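Local coordinates for NDP-N-acetyl-D-galactosaminuronic acid dehydrogenase (Methanosarcina mazei Go1, PDB 3G79), which probably oxidises UDP-N-acetyl-D-mannosamine to its uronic acid with two molecules of NAD+, as a member of the UDP-glucose/GDP-mannose dehydrogenase family, at residues D368-T373 with P394-Y399; M390-Y395 with S425-L430; N407-V412 with A432-K437; I418-G423 with R450-P455. All coordinates share one frame; numbering follows the deposited sequence.

How the interactions relate
All four contacts lie in the UDP-binding domain and on the same side of the chain's centre. They are built on the parallel sheet whose strand order is 404-405, 388-392, 355-359, 417-420, 445-448, 464-467. Interaction 1 joins two loops; interaction 4 joins a strand end to a loop. Their centres are about 18 Å apart, and they do not touch. Interaction 2 lies between them and shares Pro394 and Tyr395 with interaction 1. Tyr427 of interaction 2 also packs on Val420 and Ala422 of interaction 4, with centres about 9 Å apart. Interaction 3 is helix packing, about 10 Å from interaction 2 between centres. His392 and Leu408 meet where these two adjoin.

Interaction 1: residues D368-T373 with P394-Y399; sequences DDARNT and PYVVNY
Ala370 packs against the ring of Tyr399, while Asp368 lies beside Tyr395 and Val396. These are the two patches of the contact, and no hydrogen bond crosses between the segments. Asp368 has the most surface covered, yet it gives mainly its backbone and CB. Its CA sits 3.8 Å from Tyr395 CB. The carboxylate leads away from the other segment. Val396 CG2 comes up to the carbonyl carbon of Asp368 at 3.8 Å.

Tyr399 CG lies anti to the backbone N (chi1 -160°), and the ring reaches Ala370 along its CE1 side. Ala370 CB is 3.6 Å from Tyr399 CE1. The carbonyl oxygen of Ala370 meets the ring edge in plane, 3.3 Å from Tyr399 CE1. The same oxygen accepts a hydrogen bond from Thr373 OG1 at 3.1 Å, with the donor well above the carbonyl plane. Tyr399 OH is hydrogen-bonded to Glu376, and Trp361 meets the Tyr399 ring edge-to-face. A leucine in place of Tyr399 would probably leave Glu376 without its hydroxyl partner and the Ala370 carbonyl without the ring edge beside it.

The two segments lie in loops that leave the C-terminal ends of strands 355-359 and 388-392, which are neighbours in the parallel sheet. This is the edge of the sheet where loops gather in a Rossmann-like fold.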
loop_
_atom_site.group_PDB
_atom_site.type_symbol
_atom_site.label_atom_id
_atom_site.label_comp_id
_atom_site.label_asym_id
_atom_site.label_seq_id
_atom_site.Cartn_x
_atom_site.Cartn_y
_atom_site.Cartn_z
ATOM N N ASP A 368 -26.980 -2.749 1.721
ATOM C CA ASP A 368 -28.048 -2.012 2.405
ATOM C C ASP A 368 -27.591 -1.015 3.477
ATOM O O ASP A 368 -28.402 -0.551 4.273
ATOM C CB ASP A 368 -29.080 -2.992 3.010
ATOM C CG ASP A 368 -28.566 -3.763 4.240
ATOM O OD1 ASP A 368 -29.317 -4.645 4.711
ATOM O OD2 ASP A 368 -27.453 -3.514 4.749
ATOM N N ASP A 369 -26.309 -0.688 3.519
ATOM C CA ASP A 369 -25.846 0.112 4.630
ATOM C C ASP A 369 -25.181 1.414 4.240
ATOM O O ASP A 369 -24.340 1.478 3.320
ATOM C CB ASP A 369 -24.924 -0.700 5.543
ATOM C CG ASP A 369 -23.481 -0.641 5.105
ATOM O OD1 ASP A 369 -22.587 -0.403 5.970
ATOM O OD2 ASP A 369 -23.276 -0.807 3.878
ATOM N N ALA A 370 -25.558 2.449 4.972
ATOM C CA ALA A 370 -25.089 3.783 4.679
ATOM C C ALA A 370 -24.546 4.440 5.931
ATOM O O ALA A 370 -24.832 5.607 6.216
ATOM C CB ALA A 370 -26.207 4.615 4.044
ATOM N N ARG A 371 -23.748 3.676 6.669
ATOM C CA ARG A 371 -23.095 4.165 7.866
ATOM C C ARG A 371 -21.952 5.089 7.440
ATOM O O ARG A 371 -20.934 4.635 6.903
ATOM C CB ARG A 371 -22.567 2.986 8.689
ATOM C CG ARG A 371 -23.599 1.900 9.050
ATOM C CD ARG A 371 -22.916 0.533 9.120
ATOM N NE ARG A 371 -23.443 -0.317 10.182
ATOM C CZ ARG A 371 -24.379 -1.255 10.022
ATOM N NH1 ARG A 371 -24.926 -1.480 8.820
ATOM N NH2 ARG A 371 -24.770 -1.978 11.074
ATOM N N ASN A 372 -22.143 6.387 7.661
ATOM C CA ASN A 372 -21.194 7.412 7.199
ATOM C C ASN A 372 -20.977 7.445 5.679
ATOM O O ASN A 372 -19.806 7.515 5.227
ATOM C CB ASN A 372 -19.831 7.256 7.904
ATOM C CG ASN A 372 -19.902 7.547 9.387
ATOM O OD1 ASN A 372 -20.568 8.482 9.815
ATOM N ND2 ASN A 372 -19.204 6.755 10.177
ATOM N N THR A 373 -22.076 7.387 4.906
ATOM C CA THR A 373 -22.013 7.451 3.433
ATOM C C THR A 373 -21.369 8.719 2.991
ATOM O O THR A 373 -21.794 9.772 3.405
ATOM C CB THR A 373 -23.359 7.577 2.724
ATOM O OG1 THR A 373 -24.462 7.341 3.618
ATOM C CG2 THR A 373 -23.361 6.690 1.552
ATOM N N PRO A 394 -31.505 0.859 -4.398
ATOM C CA PRO A 394 -32.373 -0.315 -4.456
ATOM C C PRO A 394 -32.490 -0.991 -3.114
ATOM O O PRO A 394 -33.423 -1.754 -2.906
ATOM C CB PRO A 394 -31.654 -1.252 -5.448
ATOM C CG PRO A 394 -30.544 -0.463 -6.023
ATOM C CD PRO A 394 -30.198 0.584 -5.014
ATOM N N TYR A 395 -31.579 -0.672 -2.204
ATOM C CA TYR A 395 -31.395 -1.448 -0.969
ATOM C C TYR A 395 -31.654 -0.691 0.309
ATOM O O TYR A 395 -32.166 -1.250 1.270
ATOM C CB TYR A 395 -29.974 -2.006 -0.908
ATOM C CG TYR A 395 -29.613 -2.746 -2.143
ATOM C CD1 TYR A 395 -30.039 -4.061 -2.330
ATOM C CD2 TYR A 395 -28.875 -2.125 -3.155
ATOM C CE1 TYR A 395 -29.727 -4.752 -3.492
ATOM C CE2 TYR A 395 -28.557 -2.803 -4.330
ATOM C CZ TYR A 395 -28.985 -4.112 -4.486
ATOM O OH TYR A 395 -28.671 -4.804 -5.630
ATOM N N VAL A 396 -31.268 0.569 0.340
ATOM C CA VAL A 396 -31.318 1.297 1.590
ATOM C C VAL A 396 -32.732 1.788 1.854
ATOM O O VAL A 396 -33.264 2.638 1.140
ATOM C CB VAL A 396 -30.264 2.435 1.645
ATOM C CG1 VAL A 396 -30.250 3.112 3.017
ATOM C CG2 VAL A 396 -28.901 1.869 1.356
ATOM N N VAL A 397 -33.348 1.223 2.873
ATOM C CA VAL A 397 -34.637 1.718 3.290
ATOM C C VAL A 397 -34.484 2.360 4.673
ATOM O O VAL A 397 -33.745 1.851 5.531
ATOM C CB VAL A 397 -35.732 0.598 3.217
ATOM C CG1 VAL A 397 -35.579 -0.414 4.353
ATOM C CG2 VAL A 397 -37.150 1.199 3.151
ATOM N N ASN A 398 -35.143 3.501 4.867
ATOM C CA ASN A 398 -35.269 4.122 6.191
ATOM C C ASN A 398 -33.982 4.735 6.695
ATOM O O ASN A 398 -33.411 4.279 7.691
ATOM C CB ASN A 398 -35.823 3.131 7.233
ATOM C CG ASN A 398 -37.325 2.965 7.141
ATOM O OD1 ASN A 398 -37.842 1.848 7.223
ATOM N ND2 ASN A 398 -38.039 4.077 6.969
ATOM N N TYR A 399 -33.515 5.760 5.997
ATOM C CA TYR A 399 -32.407 6.540 6.511
ATOM C C TYR A 399 -33.021 7.615 7.381
ATOM O O TYR A 399 -34.110 8.129 7.061
ATOM C CB TYR A 399 -31.564 7.154 5.391
ATOM C CG TYR A 399 -30.169 7.564 5.805
ATOM C CD1 TYR A 399 -29.144 6.622 5.907
ATOM C CD2 TYR A 399 -29.865 8.893 6.086
ATOM C CE1 TYR A 399 -27.855 6.996 6.261
ATOM C CE2 TYR A 399 -28.570 9.276 6.464
ATOM C CZ TYR A 399 -27.583 8.319 6.540
ATOM O OH TYR A 399 -26.312 8.687 6.898
#

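Interaction 2: residues M390-Y395 with S425-L430; sequences MVHDPY and SAYSSL
His392 CG stands anti to its own nitrogen (chi1 177°), which carries the imidazole toward Tyr427. Tyr427 CG instead lies anti to the carbonyl carbon, beside the backbone N, and the phenol reaches back to the end of strand 388-392. The two groups meet through His392 ND1 and Tyr427 OH, 2.7 Å apart. The hydrogen bond is nearly straight at 168°, and either atom could be the donor. Each ring is met at its edge and in its plane. The rings touch rim to rim, their planes 55° apart, so neither covers the other's face.

The hydroxyl also lies 3.2 Å from His392 O and 4.0 Å from Pro394 CD. Pro394 CG adds a looser apolar touch on Ala426 CB at 4.5 Å. Just past the strand, Asp393 OD2 accepts from Tyr395 N and forms an Asx turn. The same oxygen takes Val396 N, while Asp393 OD1 takes His424 NE2 and the backbone N of Trp361 and Ala362.

The His-Tyr bond is buried. In the parallel sheet of the alpha/beta UDP-binding domain, it reaches across the intervening strand 355-359 and ties the C-terminal end of strand 388-392 to the short, weakly bonded helix 425-428.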
loop_
_atom_site.group_PDB
_atom_site.type_symbol
_atom_site.label_atom_id
_atom_site.label_comp_id
_atom_site.label_asym_id
_atom_site.label_seq_id
_atom_site.Cartn_x
_atom_site.Cartn_y
_atom_site.Cartn_z
ATOM N N MET A 390 -33.115 14.359 -5.554
ATOM C CA MET A 390 -33.762 13.061 -5.388
ATOM C C MET A 390 -32.722 11.921 -5.367
ATOM O O MET A 390 -31.880 11.804 -6.266
ATOM C CB MET A 390 -34.828 12.843 -6.466
ATOM C CG MET A 390 -36.197 13.504 -6.125
ATOM S SD MET A 390 -37.551 13.328 -7.322
ATOM C CE MET A 390 -37.869 11.579 -7.215
ATOM N N VAL A 391 -32.807 11.108 -4.310
ATOM C CA VAL A 391 -31.895 10.034 -3.941
ATOM C C VAL A 391 -32.513 8.690 -4.265
ATOM O O VAL A 391 -33.678 8.396 -3.863
ATOM C CB VAL A 391 -31.683 10.013 -2.408
ATOM C CG1 VAL A 391 -30.867 8.826 -2.029
ATOM C CG2 VAL A 391 -31.011 11.297 -1.893
ATOM N N HIS A 392 -31.741 7.862 -4.956
ATOM C CA HIS A 392 -32.156 6.518 -5.292
ATOM C C HIS A 392 -31.205 5.500 -4.719
ATOM O O HIS A 392 -29.987 5.737 -4.626
ATOM C CB HIS A 392 -32.206 6.338 -6.803
ATOM C CG HIS A 392 -32.565 4.945 -7.246
ATOM N ND1 HIS A 392 -31.628 3.943 -7.391
ATOM C CD2 HIS A 392 -33.752 4.405 -7.619
ATOM C CE1 HIS A 392 -32.224 2.840 -7.819
ATOM N NE2 HIS A 392 -33.514 3.092 -7.961
ATOM N N ASP A 393 -31.772 4.351 -4.364
ATOM C CA ASP A 393 -31.000 3.215 -3.893
ATOM C C ASP A 393 -31.912 1.989 -3.772
ATOM O O ASP A 393 -32.966 2.052 -3.106
ATOM C CB ASP A 393 -30.336 3.524 -2.562
ATOM C CG ASP A 393 -29.271 2.526 -2.211
ATOM O OD1 ASP A 393 -28.069 2.829 -2.436
ATOM O OD2 ASP A 393 -29.651 1.433 -1.727
ATOM N N PRO A 394 -31.505 0.859 -4.398
ATOM C CA PRO A 394 -32.373 -0.315 -4.456
ATOM C C PRO A 394 -32.490 -0.991 -3.114
ATOM O O PRO A 394 -33.423 -1.754 -2.906
ATOM C CB PRO A 394 -31.654 -1.252 -5.448
ATOM C CG PRO A 394 -30.544 -0.463 -6.023
ATOM C CD PRO A 394 -30.198 0.584 -5.014
ATOM N N TYR A 395 -31.579 -0.672 -2.204
ATOM C CA TYR A 395 -31.395 -1.448 -0.969
ATOM C C TYR A 395 -31.654 -0.691 0.309
ATOM O O TYR A 395 -32.166 -1.250 1.270
ATOM C CB TYR A 395 -29.974 -2.006 -0.908
ATOM C CG TYR A 395 -29.613 -2.746 -2.143
ATOM C CD1 TYR A 395 -30.039 -4.061 -2.330
ATOM C CD2 TYR A 395 -28.875 -2.125 -3.155
ATOM C CE1 TYR A 395 -29.727 -4.752 -3.492
ATOM C CE2 TYR A 395 -28.557 -2.803 -4.330
ATOM C CZ TYR A 395 -28.985 -4.112 -4.486
ATOM O OH TYR A 395 -28.671 -4.804 -5.630
ATOM N N SER A 425 -25.377 -2.731 -9.065
ATOM C CA SER A 425 -25.433 -3.358 -10.385
ATOM C C SER A 425 -26.478 -2.693 -11.285
ATOM O O SER A 425 -26.280 -2.589 -12.525
ATOM C CB SER A 425 -25.644 -4.871 -10.267
ATOM O OG SER A 425 -24.461 -5.519 -9.802
ATOM N N ALA A 426 -27.562 -2.213 -10.666
ATOM C CA ALA A 426 -28.588 -1.446 -11.367
ATOM C C ALA A 426 -27.975 -0.292 -12.175
ATOM O O ALA A 426 -28.458 0.051 -13.272
ATOM C CB ALA A 426 -29.607 -0.915 -10.387
ATOM N N TYR A 427 -26.897 0.280 -11.647
ATOM C CA TYR A 427 -26.269 1.416 -12.288
ATOM C C TYR A 427 -25.321 0.985 -13.397
ATOM O O TYR A 427 -25.087 1.738 -14.334
ATOM C CB TYR A 427 -25.586 2.321 -11.254
ATOM C CG TYR A 427 -26.499 2.731 -10.107
ATOM C CD1 TYR A 427 -27.889 2.750 -10.262
ATOM C CD2 TYR A 427 -25.980 3.097 -8.883
ATOM C CE1 TYR A 427 -28.708 3.112 -9.241
ATOM C CE2 TYR A 427 -26.802 3.486 -7.852
ATOM C CZ TYR A 427 -28.162 3.486 -8.039
ATOM O OH TYR A 427 -28.981 3.872 -7.007
ATOM N N SER A 428 -24.794 -0.235 -13.306
ATOM C CA SER A 428 -23.928 -0.771 -14.369
ATOM C C SER A 428 -24.754 -1.170 -15.593
ATOM O O SER A 428 -24.229 -1.243 -16.713
ATOM C CB SER A 428 -23.101 -1.964 -13.858
ATOM O OG SER A 428 -21.768 -1.922 -14.379
ATOM N N SER A 429 -26.048 -1.419 -15.365
ATOM C CA SER A 429 -26.972 -1.730 -16.440
ATOM C C SER A 429 -27.641 -0.480 -17.007
ATOM O O SER A 429 -28.248 -0.547 -18.071
ATOM C CB SER A 429 -28.001 -2.775 -16.002
ATOM O OG SER A 429 -28.831 -2.262 -14.986
ATOM N N LEU A 430 -27.503 0.669 -16.339
ATOM C CA LEU A 430 -28.069 1.925 -16.862
ATOM C C LEU A 430 -27.631 2.193 -18.304
ATOM O O LEU A 430 -26.429 2.327 -18.599
ATOM C CB LEU A 430 -27.722 3.124 -15.955
ATOM C CG LEU A 430 -28.276 4.517 -16.314
ATOM C CD1 LEU A 430 -29.760 4.657 -16.013
ATOM C CD2 LEU A 430 -27.524 5.606 -15.608
#

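Interaction 3: residues N407-V412 with A432-K437; sequences NLEEVV and ADWAKK
Trp434 reaches from helix 432-437 to the first turn of helix 408-412 and carries most of the contact. Its CB does not aim at the other helix. The first torsion (chi1 -171°) points CG away from the backbone N, and this carries the indole across, with its six-membered ring leading. The five-membered ring stays behind, so the touching is done by the three outer carbons of the benzene part. CZ2 meets the aliphatic start of Glu409, 3.9 Å from its CB and 4.0 Å from its CG. CH2 at the tip is 3.6 Å from Glu409 CA, and Glu409 N lies at the ring edge, in plane. CZ3 is 3.7 Å from Leu408 CD1 and 4.4 Å from Val412 CG1.

The Glu409 chain bends at chi2, and its carboxylate leads away to a salt bridge with Arg413. The two planes, carboxylate and indole, are 86° apart. Beyond the indole, Val412 CG1 approaches the carbonyl oxygen of Ala435 at 4.1 Å, where the backbones are nearest. Leu408 and Val412 also rest on Leu359 of the sheet. Asn407 is the N-cap of helix 408-412, its OD1 accepting from Glu410 N.

The helix axes approach to 10.4 Å and their directions differ by 52°. Two helices packed side by side against a parallel sheet, here through an intervening tryptophan, are characteristic of the layered alpha/beta architecture of the UDP-binding domain.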
loop_
_atom_site.group_PDB
_atom_site.type_symbol
_atom_site.label_atom_id
_atom_site.label_comp_id
_atom_site.label_asym_id
_atom_site.label_seq_id
_atom_site.Cartn_x
_atom_site.Cartn_y
_atom_site.Cartn_z
ATOM N N ASN A 407 -37.551 3.552 -7.017
ATOM C CA ASN A 407 -37.672 3.604 -8.490
ATOM C C ASN A 407 -36.864 4.689 -9.214
ATOM O O ASN A 407 -37.004 5.899 -8.984
ATOM C CB ASN A 407 -39.138 3.402 -8.989
ATOM C CG ASN A 407 -39.824 4.686 -9.438
ATOM O OD1 ASN A 407 -39.781 5.040 -10.617
ATOM N ND2 ASN A 407 -40.488 5.367 -8.508
ATOM N N LEU A 408 -35.978 4.185 -10.071
ATOM C CA LEU A 408 -34.983 4.955 -10.772
ATOM C C LEU A 408 -35.655 6.043 -11.588
ATOM O O LEU A 408 -35.237 7.199 -11.547
ATOM C CB LEU A 408 -34.187 4.025 -11.687
ATOM C CG LEU A 408 -32.667 4.167 -11.773
ATOM C CD1 LEU A 408 -32.160 3.755 -13.141
ATOM C CD2 LEU A 408 -32.221 5.550 -11.433
ATOM N N GLU A 409 -36.713 5.651 -12.299
ATOM C CA GLU A 409 -37.459 6.504 -13.228
ATOM C C GLU A 409 -37.886 7.803 -12.558
ATOM O O GLU A 409 -37.702 8.899 -13.110
ATOM C CB GLU A 409 -38.685 5.738 -13.774
ATOM C CG GLU A 409 -39.340 6.296 -15.056
ATOM C CD GLU A 409 -40.256 7.508 -14.824
ATOM O OE1 GLU A 409 -40.872 7.627 -13.740
ATOM O OE2 GLU A 409 -40.370 8.354 -15.749
ATOM N N GLU A 410 -38.453 7.698 -11.362
ATOM C CA GLU A 410 -38.996 8.912 -10.772
ATOM C C GLU A 410 -37.842 9.812 -10.336
ATOM O O GLU A 410 -37.875 11.014 -10.520
ATOM C CB GLU A 410 -40.101 8.630 -9.711
ATOM C CG GLU A 410 -39.711 8.397 -8.266
ATOM C CD GLU A 410 -40.929 8.494 -7.301
ATOM O OE1 GLU A 410 -40.721 8.837 -6.109
ATOM O OE2 GLU A 410 -42.087 8.239 -7.736
ATOM N N VAL A 411 -36.791 9.192 -9.822
ATOM C CA VAL A 411 -35.583 9.902 -9.428
ATOM C C VAL A 411 -34.887 10.568 -10.616
ATOM O O VAL A 411 -34.458 11.708 -10.521
ATOM C CB VAL A 411 -34.631 8.984 -8.696
ATOM C CG1 VAL A 411 -33.277 9.661 -8.551
ATOM C CG2 VAL A 411 -35.211 8.637 -7.340
ATOM N N VAL A 412 -34.820 9.876 -11.740
ATOM C CA VAL A 412 -34.101 10.392 -12.894
ATOM C C VAL A 412 -34.918 11.351 -13.755
ATOM O O VAL A 412 -34.348 12.202 -14.436
ATOM C CB VAL A 412 -33.485 9.237 -13.722
ATOM C CG1 VAL A 412 -33.083 9.668 -15.122
ATOM C CG2 VAL A 412 -32.313 8.727 -13.020
ATOM N N ALA A 432 -27.711 4.495 -21.867
ATOM C CA ALA A 432 -27.740 5.915 -22.205
ATOM C C ALA A 432 -29.117 6.431 -22.688
ATOM O O ALA A 432 -29.613 7.431 -22.176
ATOM C CB ALA A 432 -26.624 6.266 -23.226
ATOM N N ASP A 433 -29.713 5.750 -23.665
ATOM C CA ASP A 433 -31.012 6.118 -24.240
ATOM C C ASP A 433 -32.037 6.469 -23.184
ATOM O O ASP A 433 -32.719 7.499 -23.258
ATOM C CB ASP A 433 -31.612 4.927 -24.993
ATOM C CG ASP A 433 -30.997 4.703 -26.326
ATOM O OD1 ASP A 433 -30.402 5.648 -26.871
ATOM O OD2 ASP A 433 -31.116 3.553 -26.822
ATOM N N TRP A 434 -32.140 5.561 -22.223
ATOM C CA TRP A 434 -33.169 5.580 -21.217
ATOM C C TRP A 434 -32.996 6.782 -20.305
ATOM O O TRP A 434 -33.940 7.535 -20.080
ATOM C CB TRP A 434 -33.133 4.281 -20.419
ATOM C CG TRP A 434 -34.268 4.129 -19.520
ATOM C CD1 TRP A 434 -35.471 3.555 -19.812
ATOM C CD2 TRP A 434 -34.341 4.545 -18.150
ATOM N NE1 TRP A 434 -36.295 3.585 -18.701
ATOM C CE2 TRP A 434 -35.625 4.193 -17.672
ATOM C CE3 TRP A 434 -33.452 5.178 -17.282
ATOM C CZ2 TRP A 434 -36.037 4.453 -16.359
ATOM C CZ3 TRP A 434 -33.862 5.433 -15.982
ATOM C CH2 TRP A 434 -35.144 5.069 -15.534
ATOM N N ALA A 435 -31.787 6.970 -19.803
ATOM C CA ALA A 435 -31.498 8.101 -18.916
ATOM C C ALA A 435 -31.674 9.405 -19.665
ATOM O O ALA A 435 -32.148 10.393 -19.099
ATOM C CB ALA A 435 -30.091 7.998 -18.328
ATOM N N LYS A 436 -31.309 9.403 -20.942
ATOM C CA LYS A 436 -31.483 10.578 -21.773
ATOM C C LYS A 436 -32.952 10.934 -21.884
ATOM O O LYS A 436 -33.316 12.098 -21.771
ATOM C CB LYS A 436 -30.917 10.353 -23.169
ATOM C CG LYS A 436 -30.405 11.624 -23.852
ATOM C CD LYS A 436 -31.451 12.281 -24.704
ATOM C CE LYS A 436 -30.936 13.600 -25.312
ATOM N NZ LYS A 436 -29.825 13.376 -26.292
ATOM N N LYS A 437 -33.797 9.941 -22.119
ATOM C CA LYS A 437 -35.202 10.256 -22.333
ATOM C C LYS A 437 -35.928 10.534 -21.025
ATOM O O LYS A 437 -36.721 11.460 -20.951
ATOM C CB LYS A 437 -35.921 9.250 -23.266
ATOM C CG LYS A 437 -36.351 7.891 -22.695
ATOM C CD LYS A 437 -36.190 6.742 -23.747
ATOM C CE LYS A 437 -36.446 7.212 -25.210
ATOM N NZ LYS A 437 -35.466 6.641 -26.200
#

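Interaction 4: residues I418-G423 with R450-P455; sequences IVVLAG and RNVIEP
Arg450 folds along the backbone of Leu421 to Gly423, and Val420 separately meets Val452 and Ile453. The valine side is the tight one. Val420 CG2 touches Ile453 CD1 at 3.4 Å, and Val420 CG1 meets Val452 CG2 at 3.8 Å. In both pairs the side chains cross at a slant. The Val420 rotamer, with CG1 opposite the backbone N (chi1 178°), shares its two methyls between the two partners, one each. Val420 and Ile453 are buried, and Leu359 and Ile446 of the sheet also touch Val420; Val452 lies nearer the surface.

Segment 418-423 carries the end of strand 417-420 into its loop, and 450-455 follows the neighbouring parallel strand 445-448. This is the usual place for functional loops in a Rossmann-like domain, here the UDP-binding domain of the family. Asp448, at the end of its strand, holds the second loop by accepting from Arg450 N and Ile453 N.

The more open side belongs to Arg450 and Gly423, both partly exposed. Val452 CG1 lies 3.8 Å from Gly423 CA. The arginine chain bends at chi2 (-61°), laying CG against the peptide, 3.6 Å from Gly423 N. Its NE then donates to Leu421 O at 2.7 Å, with an N-H...O angle of 152°. The donor stands above the carbonyl plane, and the oxygen is slightly tilted from the guanidinium plane. A methionine in place of Arg450 would probably leave Leu421 O without this donor and break the link to Gly288. That link runs from Arg450 NH2 to the Gly288 carbonyl, while the side chain also packs on Pro374.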
loop_
_atom_site.group_PDB
_atom_site.type_symbol
_atom_site.label_atom_id
_atom_site.label_comp_id
_atom_site.label_asym_id
_atom_site.label_seq_id
_atom_site.Cartn_x
_atom_site.Cartn_y
_atom_site.Cartn_z
ATOM N N ILE A 418 -27.096 13.490 -13.569
ATOM C CA ILE A 418 -27.179 12.144 -13.049
ATOM C C ILE A 418 -25.809 11.787 -12.452
ATOM O O ILE A 418 -24.776 11.785 -13.157
ATOM C CB ILE A 418 -27.614 11.119 -14.122
ATOM C CG1 ILE A 418 -29.019 11.396 -14.611
ATOM C CG2 ILE A 418 -27.572 9.684 -13.577
ATOM C CD1 ILE A 418 -29.208 11.026 -16.041
ATOM N N VAL A 419 -25.818 11.485 -11.155
ATOM C CA VAL A 419 -24.604 11.384 -10.356
ATOM C C VAL A 419 -24.510 10.024 -9.630
ATOM O O VAL A 419 -25.385 9.653 -8.853
ATOM C CB VAL A 419 -24.529 12.546 -9.376
ATOM C CG1 VAL A 419 -23.217 12.541 -8.651
ATOM C CG2 VAL A 419 -24.684 13.873 -10.146
ATOM N N VAL A 420 -23.458 9.271 -9.923
ATOM C CA VAL A 420 -23.406 7.867 -9.509
ATOM C C VAL A 420 -22.442 7.755 -8.314
ATOM O O VAL A 420 -21.278 8.136 -8.439
ATOM C CB VAL A 420 -22.976 6.956 -10.709
ATOM C CG1 VAL A 420 -22.885 5.524 -10.282
ATOM C CG2 VAL A 420 -23.969 7.063 -11.889
ATOM N N LEU A 421 -22.934 7.278 -7.158
ATOM C CA LEU A 421 -22.098 7.269 -5.933
ATOM C C LEU A 421 -21.881 5.893 -5.296
ATOM O O LEU A 421 -20.972 5.717 -4.466
ATOM C CB LEU A 421 -22.580 8.288 -4.882
ATOM C CG LEU A 421 -22.658 9.731 -5.399
ATOM C CD1 LEU A 421 -24.006 9.974 -6.040
ATOM C CD2 LEU A 421 -22.435 10.735 -4.295
ATOM N N ALA A 422 -22.720 4.931 -5.686
ATOM C CA ALA A 422 -22.542 3.544 -5.291
ATOM C C ALA A 422 -22.372 2.769 -6.561
ATOM O O ALA A 422 -23.005 3.082 -7.558
ATOM C CB ALA A 422 -23.737 3.064 -4.570
ATOM N N GLY A 423 -21.518 1.761 -6.559
ATOM C CA GLY A 423 -21.400 0.895 -7.727
ATOM C C GLY A 423 -22.458 -0.201 -7.898
ATOM O O GLY A 423 -22.177 -1.221 -8.540
ATOM N N ARG A 450 -18.067 5.880 -9.362
ATOM C CA ARG A 450 -17.809 4.473 -9.145
ATOM C C ARG A 450 -17.412 3.651 -10.388
ATOM O O ARG A 450 -17.446 2.444 -10.344
ATOM C CB ARG A 450 -18.994 3.846 -8.391
ATOM C CG ARG A 450 -19.269 4.521 -7.054
ATOM C CD ARG A 450 -18.071 4.412 -6.077
ATOM N NE ARG A 450 -18.359 5.055 -4.793
ATOM C CZ ARG A 450 -17.576 4.996 -3.701
ATOM N NH1 ARG A 450 -16.425 4.301 -3.714
ATOM N NH2 ARG A 450 -17.960 5.617 -2.571
ATOM N N ASN A 451 -16.993 4.281 -11.475
ATOM C CA ASN A 451 -16.504 3.523 -12.632
ATOM C C ASN A 451 -17.510 2.472 -13.133
ATOM O O ASN A 451 -17.105 1.389 -13.496
ATOM C CB ASN A 451 -15.161 2.828 -12.331
ATOM C CG ASN A 451 -14.458 2.312 -13.602
ATOM O OD1 ASN A 451 -14.467 2.958 -14.637
ATOM N ND2 ASN A 451 -13.859 1.138 -13.518
ATOM N N VAL A 452 -18.808 2.782 -13.153
ATOM C CA VAL A 452 -19.792 1.882 -13.757
ATOM C C VAL A 452 -20.348 2.326 -15.115
ATOM O O VAL A 452 -20.953 1.536 -15.819
ATOM C CB VAL A 452 -20.968 1.604 -12.808
ATOM C CG1 VAL A 452 -20.461 1.268 -11.414
ATOM C CG2 VAL A 452 -21.922 2.768 -12.769
ATOM N N ILE A 453 -20.142 3.587 -15.481
ATOM C CA ILE A 453 -20.695 4.149 -16.717
ATOM C C ILE A 453 -19.633 4.145 -17.809
ATOM O O ILE A 453 -18.517 4.658 -17.634
ATOM C CB ILE A 453 -21.321 5.571 -16.474
ATOM C CG1 ILE A 453 -22.810 5.448 -16.212
ATOM C CG2 ILE A 453 -21.282 6.451 -17.672
ATOM C CD1 ILE A 453 -23.141 5.490 -14.816
ATOM N N GLU A 454 -19.983 3.554 -18.938
ATOM C CA GLU A 454 -19.100 3.542 -20.087
ATOM C C GLU A 454 -19.263 4.887 -20.790
ATOM O O GLU A 454 -20.337 5.185 -21.311
ATOM C CB GLU A 454 -19.430 2.365 -21.019
ATOM C CG GLU A 454 -18.262 1.914 -21.909
ATOM C CD GLU A 454 -18.010 2.843 -23.087
ATOM O OE1 GLU A 454 -18.909 2.959 -23.948
ATOM O OE2 GLU A 454 -16.912 3.448 -23.161
ATOM N N PRO A 455 -18.192 5.698 -20.806
ATOM C CA PRO A 455 -18.214 7.071 -21.334
ATOM C C PRO A 455 -18.724 7.189 -22.769
ATOM O O PRO A 455 -19.567 8.048 -23.039
ATOM C CB PRO A 455 -16.743 7.521 -21.272
ATOM C CG PRO A 455 -16.063 6.569 -20.346
ATOM C CD PRO A 455 -16.841 5.273 -20.386
#